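Local coordinates for CdiI toxin (Salmonella enterica subsp. enterica serovar Rubislaw str. ATCC 10717, PDB 4ZQU), which serves as the immunity protein of a contact-dependent growth inhibition system, neutralising the toxic activity of its cognate CdiA-CT toxin, at residues V12-D17 and L170-C175; C20-S25 and D95-K100; L35-L40 and L58-F63; T134-E137 and V141-G144. All coordinates share one frame; numbering follows the deposited sequence.

Interaction 1. Residues V12-D17 and L170-C175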
loop_
_atom_site.group_PDB
_atom_site.type_symbol
_atom_site.label_atom_id
_atom_site.label_comp_id
_atom_site.label_asym_id
_atom_site.label_seq_id
_atom_site.Cartn_x
_atom_site.Cartn_y
_atom_site.Cartn_z
ATOM N N VAL B 12 -9.148 3.124 9.573
ATOM C CA VAL B 12 -10.517 2.876 9.996
ATOM C C VAL B 12 -11.233 1.895 9.073
ATOM O O VAL B 12 -11.317 2.112 7.864
ATOM C CB VAL B 12 -11.325 4.189 10.058
ATOM C CG1 VAL B 12 -12.776 3.907 10.417
ATOM C CG2 VAL B 12 -10.701 5.144 11.055
ATOM N N LYS B 13 -11.746 0.815 9.657
ATOM C CA LYS B 13 -12.554 -0.159 8.930
ATOM C C LYS B 13 -13.966 -0.189 9.505
ATOM O O LYS B 13 -14.143 -0.291 10.719
ATOM C CB LYS B 13 -11.919 -1.547 9.003
ATOM C CG LYS B 13 -10.549 -1.646 8.352
ATOM C CD LYS B 13 -10.649 -1.605 6.837
ATOM C CE LYS B 13 -9.278 -1.737 6.186
ATOM N NZ LYS B 13 -8.396 -0.575 6.488
ATOM N N MET B 14 -14.971 -0.098 8.638
ATOM C CA MET B 14 -16.357 -0.051 9.097
ATOM C C MET B 14 -17.310 -0.888 8.253
ATOM O O MET B 14 -17.455 -0.664 7.052
ATOM C CB MET B 14 -16.869 1.392 9.122
ATOM C CG MET B 14 -18.324 1.509 9.569
ATOM S SD MET B 14 -19.056 3.140 9.331
ATOM C CE MET B 14 -18.973 3.304 7.549
ATOM N N ASN B 15 -17.967 -1.851 8.892
ATOM C CA ASN B 15 -19.118 -2.502 8.288
ATOM C C ASN B 15 -20.390 -2.192 9.075
ATOM O O ASN B 15 -20.441 -1.213 9.820
ATOM C CB ASN B 15 -18.890 -4.016 8.158
ATOM C CG ASN B 15 -18.637 -4.701 9.489
ATOM O OD1 ASN B 15 -19.159 -4.302 10.529
ATOM N ND2 ASN B 15 -17.834 -5.759 9.454
ATOM N N THR B 16 -21.415 -3.018 8.903
ATOM C CA THR B 16 -22.693 -2.781 9.560
ATOM C C THR B 16 -22.568 -2.911 11.076
ATOM O O THR B 16 -23.205 -2.175 11.832
ATOM C CB THR B 16 -23.774 -3.759 9.049
ATOM O OG1 THR B 16 -23.936 -3.598 7.635
ATOM C CG2 THR B 16 -25.110 -3.500 9.734
ATOM N N ASP B 17 -21.715 -3.830 11.511
ATOM C CA ASP B 17 -21.679 -4.242 12.908
ATOM C C ASP B 17 -20.745 -3.419 13.793
ATOM O O ASP B 17 -20.941 -3.362 15.007
ATOM C CB ASP B 17 -21.287 -5.717 12.993
ATOM C CG ASP B 17 -22.119 -6.591 12.074
ATOM O OD1 ASP B 17 -23.319 -6.786 12.361
ATOM O OD2 ASP B 17 -21.575 -7.077 11.061
ATOM N N LEU B 170 -17.639 12.027 7.603
ATOM C CA LEU B 170 -17.755 12.679 6.307
ATOM C C LEU B 170 -16.965 11.906 5.260
ATOM O O LEU B 170 -17.385 11.792 4.111
ATOM C CB LEU B 170 -17.266 14.126 6.382
ATOM C CG LEU B 170 -17.202 14.890 5.058
ATOM C CD1 LEU B 170 -18.563 14.914 4.379
ATOM C CD2 LEU B 170 -16.687 16.301 5.281
ATOM N N ALA B 171 -15.820 11.370 5.665
ATOM C CA ALA B 171 -14.988 10.592 4.759
ATOM C C ALA B 171 -15.587 9.209 4.525
ATOM O O ALA B 171 -15.467 8.651 3.435
ATOM C CB ALA B 171 -13.581 10.475 5.301
ATOM N N LEU B 172 -16.236 8.667 5.553
ATOM C CA LEU B 172 -16.881 7.361 5.452
ATOM C C LEU B 172 -18.062 7.396 4.488
ATOM O O LEU B 172 -18.401 6.388 3.871
ATOM C CB LEU B 172 -17.344 6.880 6.829
ATOM C CG LEU B 172 -16.268 6.324 7.765
ATOM C CD1 LEU B 172 -16.816 6.133 9.173
ATOM C CD2 LEU B 172 -15.715 5.012 7.226
ATOM N N SER B 173 -18.686 8.563 4.361
ATOM C CA SER B 173 -19.807 8.731 3.444
ATOM C C SER B 173 -19.322 9.033 2.026
ATOM O O SER B 173 -20.110 9.040 1.082
ATOM C CB SER B 173 -20.738 9.844 3.930
ATOM O OG SER B 173 -20.068 11.091 3.964
ATOM N N ARG B 174 -18.024 9.280 1.885
ATOM C CA ARG B 174 -17.439 9.582 0.584
ATOM C C ARG B 174 -16.782 8.357 -0.045
ATOM O O ARG B 174 -16.234 8.435 -1.144
ATOM C CB ARG B 174 -16.417 10.717 0.705
ATOM C CG ARG B 174 -17.033 12.080 0.977
ATOM C CD ARG B 174 -15.972 13.166 1.083
ATOM N NE ARG B 174 -16.562 14.479 1.333
ATOM C CZ ARG B 174 -15.865 15.604 1.457
ATOM N NH1 ARG B 174 -14.543 15.584 1.352
ATOM N NH2 ARG B 174 -16.489 16.753 1.685
ATOM N N CYS B 175 -16.839 7.228 0.655
ATOM C CA CYS B 175 -16.240 5.991 0.164
ATOM C C CYS B 175 -17.049 5.405 -0.991
ATOM O O CYS B 175 -18.279 5.470 -0.991
ATOM C CB CYS B 175 -16.118 4.970 1.296
ATOM S SG CYS B 175 -14.834 5.358 2.509
#
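The end of Met14 meets the branched end of Leu172, and this pair makes most of the contact. Met14 CE lies 3.7 Å from Leu172 CD2 and is almost as near the other methyl, so it sits against the fork of the leucine, while Met14 SD rests 3.7 Å from Leu172 CD1. The two side chains cross at a slant. Met14 leaves the strand with CG anti to its backbone N (chi1 179°) and stays extended through CG; a bend at chi3 of 63° then turns the methyl onto the leucine. Val12, two residues earlier on the same side of the strand, adds a looser touch, Val12 CG1 to Leu172 CD2 at 4.5 Å. No hydrogen bond joins the two segments. Both strand residues are set in place by backbone bonds to the next strand, Val12 with Cys120 and Met14 with Lys118. The contact thus sets the last turn of helix 161-172 on the end of strand 8-14. That strand is hydrogen-bonded to strands 19-26 and 118-124, and the helix also covers Cys120 of the latter, Ile131 of strand 129-138 and Val153 of strand 153-155.

Interaction 2. Residues C20-S25 and D95-K100; sequences CVDTYS and DEWVKK
Helix 87-105 packs on the antiparallel sheet here, and Trp97 is the side chain that spans the gap to strand 19-26. Its indole NE1 donates to Asp22 OD1 at 2.9 Å, with an N-H...O angle of 149°. The oxygen lies near the edge of the indole but somewhat out of its plane, and the N-H reaches it from above the carboxylate; the two planes are turned 66° against each other. A chi1 of 178° swings the Trp97 ring out from the helix toward the strand, whose CA atoms come no nearer than 10.0 Å at the Asp22-Trp97 pair. Two residues before Asp22 and pointing to the same side, Cys20 brings its SG to 4.2 Å from Trp97 CZ2, a sulfur-aromatic contact of oblique geometry. The buried carboxylate is gripped at both oxygens, since Asp22 OD2 accepts from Gln38 NE2; this second bond probably steadies the group that receives the indole. Trp97 also touches Gln38 of strand 30-41 and Lys13 of strand 8-14, so its ring lies across three adjacent strands, while Val98, the next residue of the helix, packs against Leu113 and Phe114 of helix 110-115.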
loop_
_atom_site.group_PDB
_atom_site.type_symbol
_atom_site.label_atom_id
_atom_site.label_comp_id
_atom_site.label_asym_id
_atom_site.label_seq_id
_atom_site.Cartn_x
_atom_site.Cartn_y
_atom_site.Cartn_z
ATOM N N CYS B 20 -13.882 0.229 13.394
ATOM C CA CYS B 20 -12.599 -0.225 13.919
ATOM C C CYS B 20 -11.461 0.736 13.596
ATOM O O CYS B 20 -11.127 0.943 12.432
ATOM C CB CYS B 20 -12.269 -1.614 13.368
ATOM S SG CYS B 20 -10.778 -2.359 14.060
ATOM N N VAL B 21 -10.856 1.305 14.636
ATOM C CA VAL B 21 -9.727 2.214 14.464
ATOM C C VAL B 21 -8.433 1.590 14.981
ATOM O O VAL B 21 -8.325 1.249 16.159
ATOM C CB VAL B 21 -9.962 3.554 15.186
ATOM C CG1 VAL B 21 -8.783 4.487 14.963
ATOM C CG2 VAL B 21 -11.255 4.197 14.708
ATOM N N ASP B 22 -7.456 1.444 14.088
ATOM C CA ASP B 22 -6.157 0.872 14.435
ATOM C C ASP B 22 -5.026 1.869 14.233
ATOM O O ASP B 22 -5.090 2.718 13.349
ATOM C CB ASP B 22 -5.867 -0.376 13.598
ATOM C CG ASP B 22 -6.712 -1.557 13.997
ATOM O OD1 ASP B 22 -7.726 -1.809 13.314
ATOM O OD2 ASP B 22 -6.359 -2.238 14.983
ATOM N N THR B 23 -3.985 1.747 15.046
ATOM C CA THR B 23 -2.773 2.529 14.859
ATOM C C THR B 23 -1.947 1.981 13.698
ATOM O O THR B 23 -1.658 0.787 13.641
ATOM C CB THR B 23 -1.906 2.532 16.131
ATOM O OG1 THR B 23 -2.595 3.213 17.184
ATOM C CG2 THR B 23 -0.583 3.224 15.872
ATOM N N TYR B 24 -1.587 2.857 12.765
ATOM C CA TYR B 24 -0.640 2.519 11.710
ATOM C C TYR B 24 0.655 3.277 11.938
ATOM O O TYR B 24 0.650 4.367 12.507
ATOM C CB TYR B 24 -1.196 2.852 10.325
ATOM C CG TYR B 24 -2.008 1.750 9.691
ATOM C CD1 TYR B 24 -2.702 0.834 10.466
ATOM C CD2 TYR B 24 -2.074 1.623 8.310
ATOM C CE1 TYR B 24 -3.443 -0.175 9.881
ATOM C CE2 TYR B 24 -2.803 0.618 7.717
ATOM C CZ TYR B 24 -3.489 -0.278 8.507
ATOM O OH TYR B 24 -4.225 -1.279 7.918
ATOM N N SER B 25 1.763 2.702 11.491
ATOM C CA SER B 25 3.060 3.327 11.685
ATOM C C SER B 25 3.908 3.205 10.434
ATOM O O SER B 25 3.710 2.300 9.628
ATOM C CB SER B 25 3.787 2.698 12.873
ATOM O OG SER B 25 3.056 2.882 14.072
ATOM N N ASP B 95 -3.430 -11.533 9.563
ATOM C CA ASP B 95 -4.281 -12.711 9.684
ATOM C C ASP B 95 -4.842 -12.840 11.094
ATOM O O ASP B 95 -5.963 -13.314 11.283
ATOM C CB ASP B 95 -3.509 -13.976 9.303
ATOM C CG ASP B 95 -3.178 -14.034 7.823
ATOM O OD1 ASP B 95 -3.920 -13.431 7.018
ATOM O OD2 ASP B 95 -2.179 -14.691 7.462
ATOM N N GLU B 96 -4.061 -12.418 12.081
ATOM C CA GLU B 96 -4.527 -12.395 13.462
ATOM C C GLU B 96 -5.514 -11.257 13.680
ATOM O O GLU B 96 -6.480 -11.391 14.431
ATOM C CB GLU B 96 -3.351 -12.269 14.428
ATOM C CG GLU B 96 -2.537 -13.537 14.546
ATOM C CD GLU B 96 -3.386 -14.724 14.958
ATOM O OE1 GLU B 96 -4.321 -14.538 15.767
ATOM O OE2 GLU B 96 -3.121 -15.842 14.467
ATOM N N TRP B 97 -5.262 -10.136 13.016
ATOM C CA TRP B 97 -6.173 -9.004 13.061
ATOM C C TRP B 97 -7.528 -9.407 12.499
ATOM O O TRP B 97 -8.571 -9.078 13.067
ATOM C CB TRP B 97 -5.596 -7.824 12.279
ATOM C CG TRP B 97 -6.491 -6.632 12.243
ATOM C CD1 TRP B 97 -6.524 -5.607 13.141
ATOM C CD2 TRP B 97 -7.480 -6.332 11.252
ATOM N NE1 TRP B 97 -7.476 -4.686 12.773
ATOM C CE2 TRP B 97 -8.078 -5.109 11.617
ATOM C CE3 TRP B 97 -7.921 -6.978 10.092
ATOM C CZ2 TRP B 97 -9.093 -4.519 10.862
ATOM C CZ3 TRP B 97 -8.931 -6.392 9.346
ATOM C CH2 TRP B 97 -9.504 -5.175 9.733
ATOM N N VAL B 98 -7.499 -10.132 11.385
ATOM C CA VAL B 98 -8.712 -10.612 10.734
ATOM C C VAL B 98 -9.423 -11.647 11.597
ATOM O O VAL B 98 -10.638 -11.577 11.786
ATOM C CB VAL B 98 -8.408 -11.232 9.355
ATOM C CG1 VAL B 98 -9.650 -11.907 8.787
ATOM C CG2 VAL B 98 -7.885 -10.176 8.396
ATOM N N LYS B 99 -8.657 -12.600 12.121
ATOM C CA LYS B 99 -9.216 -13.695 12.905
ATOM C C LYS B 99 -9.923 -13.193 14.161
ATOM O O LYS B 99 -11.009 -13.664 14.492
ATOM C CB LYS B 99 -8.121 -14.696 13.285
ATOM C CG LYS B 99 -8.632 -15.915 14.042
ATOM C CD LYS B 99 -7.490 -16.770 14.575
ATOM C CE LYS B 99 -6.616 -17.292 13.448
ATOM N NZ LYS B 99 -5.416 -18.011 13.957
ATOM N N LYS B 100 -9.309 -12.234 14.849
ATOM C CA LYS B 100 -9.885 -11.682 16.074
ATOM C C LYS B 100 -11.247 -11.032 15.837
ATOM O O LYS B 100 -12.103 -11.037 16.720
ATOM C CB LYS B 100 -8.935 -10.660 16.704
ATOM C CG LYS B 100 -7.802 -11.276 17.505
ATOM C CD LYS B 100 -7.111 -10.235 18.373
ATOM C CE LYS B 100 -6.032 -10.866 19.241
ATOM N NZ LYS B 100 -4.965 -11.510 18.425
#

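Interaction 3. Residues L35-L40 and L58-F63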
loop_
_atom_site.group_PDB
_atom_site.type_symbol
_atom_site.label_atom_id
_atom_site.label_comp_id
_atom_site.label_asym_id
_atom_site.label_seq_id
_atom_site.Cartn_x
_atom_site.Cartn_y
_atom_site.Cartn_z
ATOM N N LEU B 35 2.376 -2.882 17.935
ATOM C CA LEU B 35 2.593 -2.209 19.210
ATOM C C LEU B 35 1.598 -1.069 19.393
ATOM O O LEU B 35 1.549 -0.438 20.450
ATOM C CB LEU B 35 4.023 -1.682 19.298
ATOM C CG LEU B 35 5.120 -2.692 18.968
ATOM C CD1 LEU B 35 6.486 -2.056 19.148
ATOM C CD2 LEU B 35 4.985 -3.943 19.826
ATOM N N GLY B 36 0.810 -0.809 18.354
ATOM C CA GLY B 36 -0.188 0.243 18.392
ATOM C C GLY B 36 -1.441 -0.197 19.121
ATOM O O GLY B 36 -1.496 -1.306 19.654
ATOM N N VAL B 37 -2.452 0.667 19.145
ATOM C CA VAL B 37 -3.695 0.356 19.843
ATOM C C VAL B 37 -4.880 0.232 18.889
ATOM O O VAL B 37 -4.875 0.788 17.787
ATOM C CB VAL B 37 -4.025 1.421 20.906
ATOM C CG1 VAL B 37 -2.895 1.527 21.909
ATOM C CG2 VAL B 37 -4.285 2.765 20.251
ATOM N N GLN B 38 -5.894 -0.509 19.326
ATOM C CA GLN B 38 -7.113 -0.683 18.549
ATOM C C GLN B 38 -8.333 -0.245 19.345
ATOM O O GLN B 38 -8.462 -0.562 20.528
ATOM C CB GLN B 38 -7.275 -2.139 18.115
ATOM C CG GLN B 38 -8.572 -2.402 17.373
ATOM C CD GLN B 38 -8.793 -3.866 17.078
ATOM O OE1 GLN B 38 -9.653 -4.508 17.680
ATOM N NE2 GLN B 38 -8.020 -4.405 16.145
ATOM N N HIS B 39 -9.229 0.489 18.691
ATOM C CA HIS B 39 -10.482 0.892 19.314
ATOM C C HIS B 39 -11.671 0.380 18.510
ATOM O O HIS B 39 -11.890 0.796 17.372
ATOM C CB HIS B 39 -10.554 2.415 19.457
ATOM C CG HIS B 39 -9.501 2.988 20.354
ATOM N ND1 HIS B 39 -9.433 2.700 21.700
ATOM C CD2 HIS B 39 -8.477 3.834 20.097
ATOM C CE1 HIS B 39 -8.408 3.342 22.233
ATOM N NE2 HIS B 39 -7.812 4.037 21.284
ATOM N N LEU B 40 -12.425 -0.538 19.106
ATOM C CA LEU B 40 -13.651 -1.046 18.503
ATOM C C LEU B 40 -14.856 -0.298 19.058
ATOM O O LEU B 40 -14.882 0.061 20.235
ATOM C CB LEU B 40 -13.801 -2.549 18.753
ATOM C CG LEU B 40 -12.914 -3.477 17.925
ATOM C CD1 LEU B 40 -13.053 -4.911 18.401
ATOM C CD2 LEU B 40 -13.267 -3.371 16.455
ATOM N N LEU B 58 -3.580 7.662 17.035
ATOM C CA LEU B 58 -2.531 8.450 16.393
ATOM C C LEU B 58 -1.351 8.676 17.325
ATOM O O LEU B 58 -0.201 8.722 16.887
ATOM C CB LEU B 58 -3.080 9.801 15.923
ATOM C CG LEU B 58 -3.906 9.818 14.638
ATOM C CD1 LEU B 58 -4.479 11.197 14.394
ATOM C CD2 LEU B 58 -3.047 9.395 13.472
ATOM N N SER B 59 -1.642 8.821 18.613
ATOM C CA SER B 59 -0.607 9.089 19.599
ATOM C C SER B 59 0.335 7.898 19.761
ATOM O O SER B 59 1.462 8.050 20.229
ATOM C CB SER B 59 -1.236 9.453 20.946
ATOM O OG SER B 59 -2.104 8.429 21.397
ATOM N N HIS B 60 -0.133 6.717 19.368
ATOM C CA HIS B 60 0.674 5.506 19.468
ATOM C C HIS B 60 1.392 5.185 18.167
ATOM O O HIS B 60 2.074 4.166 18.061
ATOM C CB HIS B 60 -0.195 4.319 19.882
ATOM C CG HIS B 60 -0.648 4.379 21.305
ATOM N ND1 HIS B 60 -1.649 5.225 21.732
ATOM C CD2 HIS B 60 -0.221 3.715 22.406
ATOM C CE1 HIS B 60 -1.826 5.071 23.031
ATOM N NE2 HIS B 60 -0.975 4.162 23.464
ATOM N N SER B 61 1.240 6.057 17.178
ATOM C CA SER B 61 1.872 5.851 15.884
ATOM C C SER B 61 3.368 6.105 15.960
ATOM O O SER B 61 3.824 7.000 16.673
ATOM C CB SER B 61 1.236 6.752 14.826
ATOM O OG SER B 61 1.805 6.517 13.552
ATOM N N ARG B 62 4.128 5.309 15.217
ATOM C CA ARG B 62 5.578 5.431 15.200
ATOM C C ARG B 62 6.095 5.952 13.865
ATOM O O ARG B 62 5.601 5.580 12.804
ATOM C CB ARG B 62 6.228 4.084 15.512
ATOM C CG ARG B 62 6.050 3.623 16.942
ATOM C CD ARG B 62 6.797 2.330 17.182
ATOM N NE ARG B 62 6.162 1.201 16.511
ATOM C CZ ARG B 62 6.801 0.093 16.149
ATOM N NH1 ARG B 62 8.101 -0.030 16.384
ATOM N NH2 ARG B 62 6.142 -0.888 15.547
ATOM N N PHE B 63 7.094 6.824 13.941
ATOM C CA PHE B 63 7.789 7.332 12.768
ATOM C C PHE B 63 9.050 6.496 12.573
ATOM O O PHE B 63 10.090 6.779 13.164
ATOM C CB PHE B 63 8.115 8.815 12.946
ATOM C CG PHE B 63 8.641 9.475 11.712
ATOM C CD1 PHE B 63 7.946 9.397 10.520
ATOM C CD2 PHE B 63 9.821 10.198 11.751
ATOM C CE1 PHE B 63 8.427 10.012 9.383
ATOM C CE2 PHE B 63 10.306 10.818 10.616
ATOM C CZ PHE B 63 9.609 10.726 9.431
#
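Val37 and His60 meet where the irregular middle of strand 30-41 passes the turn that leaves helix 47-59, in a CH-pi contact. Val37 CG1 stands over the centre of the imidazole, 3.5 Å from the ring centroid and only 12° off its normal. A chi1 of -58° puts this methyl anti to the valine carbonyl carbon; CG2, between the backbone N and the carbonyl carbon, lies nearer the ND1 side of the ring, 3.9 Å from His60 ND1. His60 likewise sets CG opposite its carbonyl carbon, bringing the ring to the valine, and ND1 is hydrogen-bonded to Asp56 O, which probably fixes the ring's rotation with one face toward Val37. Between the two side-chain pairs, Gly36 CA meets His60 CB at 4.3 Å. Farther along, Leu35 and Arg62 repeat the flat-on theme with a methyl over a guanidinium. A bend at chi3 (-71°) brings the planar end of Arg62 under Leu35, where Asp81 at NH1 and Asp33 at NH2, both outside the two segments, form salt bridges with it. They probably fix the orientation of the plane, one face turned to the exposed leucine, whose CD1 sits over the guanidinium centre, 3.7 Å from Arg62 CZ.

Interaction 4. Residues T134-E137 and V141-G144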
loop_
_atom_site.group_PDB
_atom_site.type_symbol
_atom_site.label_atom_id
_atom_site.label_comp_id
_atom_site.label_asym_id
_atom_site.label_seq_id
_atom_site.Cartn_x
_atom_site.Cartn_y
_atom_site.Cartn_z
ATOM N N THR B 134 -11.682 5.561 0.419
ATOM C CA THR B 134 -11.188 4.598 -0.559
ATOM C C THR B 134 -12.316 4.022 -1.404
ATOM O O THR B 134 -13.494 4.206 -1.098
ATOM C CB THR B 134 -10.449 3.420 0.113
ATOM O OG1 THR B 134 -11.341 2.739 1.006
ATOM C CG2 THR B 134 -9.239 3.911 0.887
ATOM N N ARG B 135 -11.946 3.327 -2.474
ATOM C CA ARG B 135 -12.898 2.518 -3.224
ATOM C C ARG B 135 -12.624 1.050 -2.928
ATOM O O ARG B 135 -11.534 0.545 -3.199
ATOM C CB ARG B 135 -12.805 2.788 -4.728
ATOM C CG ARG B 135 -13.684 1.863 -5.566
ATOM C CD ARG B 135 -13.943 2.415 -6.960
ATOM N NE ARG B 135 -12.773 3.077 -7.529
ATOM C CZ ARG B 135 -12.834 4.080 -8.396
ATOM N NH1 ARG B 135 -14.011 4.550 -8.786
ATOM N NH2 ARG B 135 -11.717 4.622 -8.868
ATOM N N HIS B 136 -13.612 0.371 -2.355
ATOM C CA HIS B 136 -13.476 -1.038 -2.012
ATOM C C HIS B 136 -13.343 -1.886 -3.274
ATOM O O HIS B 136 -14.329 -2.417 -3.783
ATOM C CB HIS B 136 -14.674 -1.501 -1.183
ATOM C CG HIS B 136 -14.432 -2.775 -0.442
ATOM N ND1 HIS B 136 -15.462 -3.577 0.019
ATOM C CD2 HIS B 136 -13.288 -3.390 -0.066
ATOM C CE1 HIS B 136 -14.955 -4.626 0.633
ATOM N NE2 HIS B 136 -13.635 -4.539 0.599
ATOM N N GLU B 137 -12.116 -2.006 -3.770
ATOM C CA GLU B 137 -11.848 -2.700 -5.026
ATOM C C GLU B 137 -12.156 -4.190 -4.936
ATOM O O GLU B 137 -13.047 -4.694 -5.620
ATOM C CB GLU B 137 -10.393 -2.482 -5.435
ATOM C CG GLU B 137 -10.043 -1.015 -5.628
ATOM C CD GLU B 137 -8.571 -0.797 -5.896
ATOM O OE1 GLU B 137 -7.800 -1.773 -5.805
ATOM O OE2 GLU B 137 -8.187 0.354 -6.197
ATOM N N VAL B 141 -9.074 -5.609 -0.511
ATOM C CA VAL B 141 -8.265 -4.590 -1.173
ATOM C C VAL B 141 -9.041 -3.292 -1.394
ATOM O O VAL B 141 -10.052 -3.274 -2.094
ATOM C CB VAL B 141 -7.736 -5.077 -2.541
ATOM C CG1 VAL B 141 -6.870 -4.007 -3.180
ATOM C CG2 VAL B 141 -6.954 -6.373 -2.393
ATOM N N TRP B 142 -8.557 -2.209 -0.792
ATOM C CA TRP B 142 -9.118 -0.880 -1.025
ATOM C C TRP B 142 -8.141 -0.037 -1.838
ATOM O O TRP B 142 -6.959 -0.364 -1.930
ATOM C CB TRP B 142 -9.441 -0.180 0.295
ATOM C CG TRP B 142 -10.466 -0.884 1.125
ATOM C CD1 TRP B 142 -11.794 -0.585 1.215
ATOM C CD2 TRP B 142 -10.248 -2.007 1.991
ATOM N NE1 TRP B 142 -12.415 -1.447 2.085
ATOM C CE2 TRP B 142 -11.489 -2.331 2.573
ATOM C CE3 TRP B 142 -9.123 -2.766 2.329
ATOM C CZ2 TRP B 142 -11.637 -3.387 3.474
ATOM C CZ3 TRP B 142 -9.273 -3.812 3.223
ATOM C CH2 TRP B 142 -10.519 -4.113 3.784
ATOM N N GLY B 143 -8.632 1.047 -2.429
ATOM C CA GLY B 143 -7.793 1.867 -3.282
ATOM C C GLY B 143 -8.370 3.220 -3.643
ATOM O O GLY B 143 -9.254 3.729 -2.957
ATOM N N GLY B 144 -7.860 3.800 -4.727
ATOM C CA GLY B 144 -8.258 5.127 -5.165
ATOM C C GLY B 144 -9.738 5.268 -5.469
ATOM O O GLY B 144 -10.348 4.390 -6.079
#
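Arg135 and Gly143 exchange backbone bonds. Arg135 N donates to Gly143 O at 2.8 Å, nearly straight at 165°, although it approaches from above the carbonyl plane; the return bond, Gly143 N to Arg135 O at 3.0 Å, is bent and weak. Arg135 O also receives a CA-H...O contact from Trp142. On the face holding His136 and Trp142, the two rings form an offset stack, with centroids 4.2 Å apart and planes at 15°. The His136 ring comes over one face of the indole, with CD2 toward the rim, its chi1 of -162° laying the two side chains side by side. His136 NE2 is hydrogen-bonded to Leu139 O and Trp142 NE1 to Met117 O. All this belongs to the beta hairpin of strands 129-138 and 141-143, whose short strand continues the sheet into the CdiA-CT toxin: residues Val141 to Gly143 pair antiparallel with a toxin strand, the beta-augmentation by which this immunity protein meets its target. Glu137 slants across Val141, its extended chain bringing OE2 to 3.3 Å from Gly143 CA and OE1 to 3.6 Å from Val141 CG1; OE1 also forms a salt bridge with Lys22 of the toxin chain. Thr134 OG1, 3.4 Å from Trp142 CD1, is hydrogen-bonded to Ser119 O.

In the fold
All four contacts reach one antiparallel sheet, but at different places and with different chemistry. Interactions 1 and 2 each set a helix on it and meet through neighbouring strands 8-14 and 19-26; interaction 1 is wholly apolar and partly buried, whereas interaction 2 is buried and centred on a polar bond. Interaction 3, at the surface, relies on methyls over flat polar groups; it is tied to interaction 2 by Gln38, from segment 35-40, which bonds Asp22, and by Ser61 OG with Tyr24 O. Interaction 4 alone is strand to strand and touches interaction 1 through Lys13 and Trp142. It lies about 22 Å from interaction 3, centre to centre, and its strand 141-143 pairs with a strand of the toxin chain.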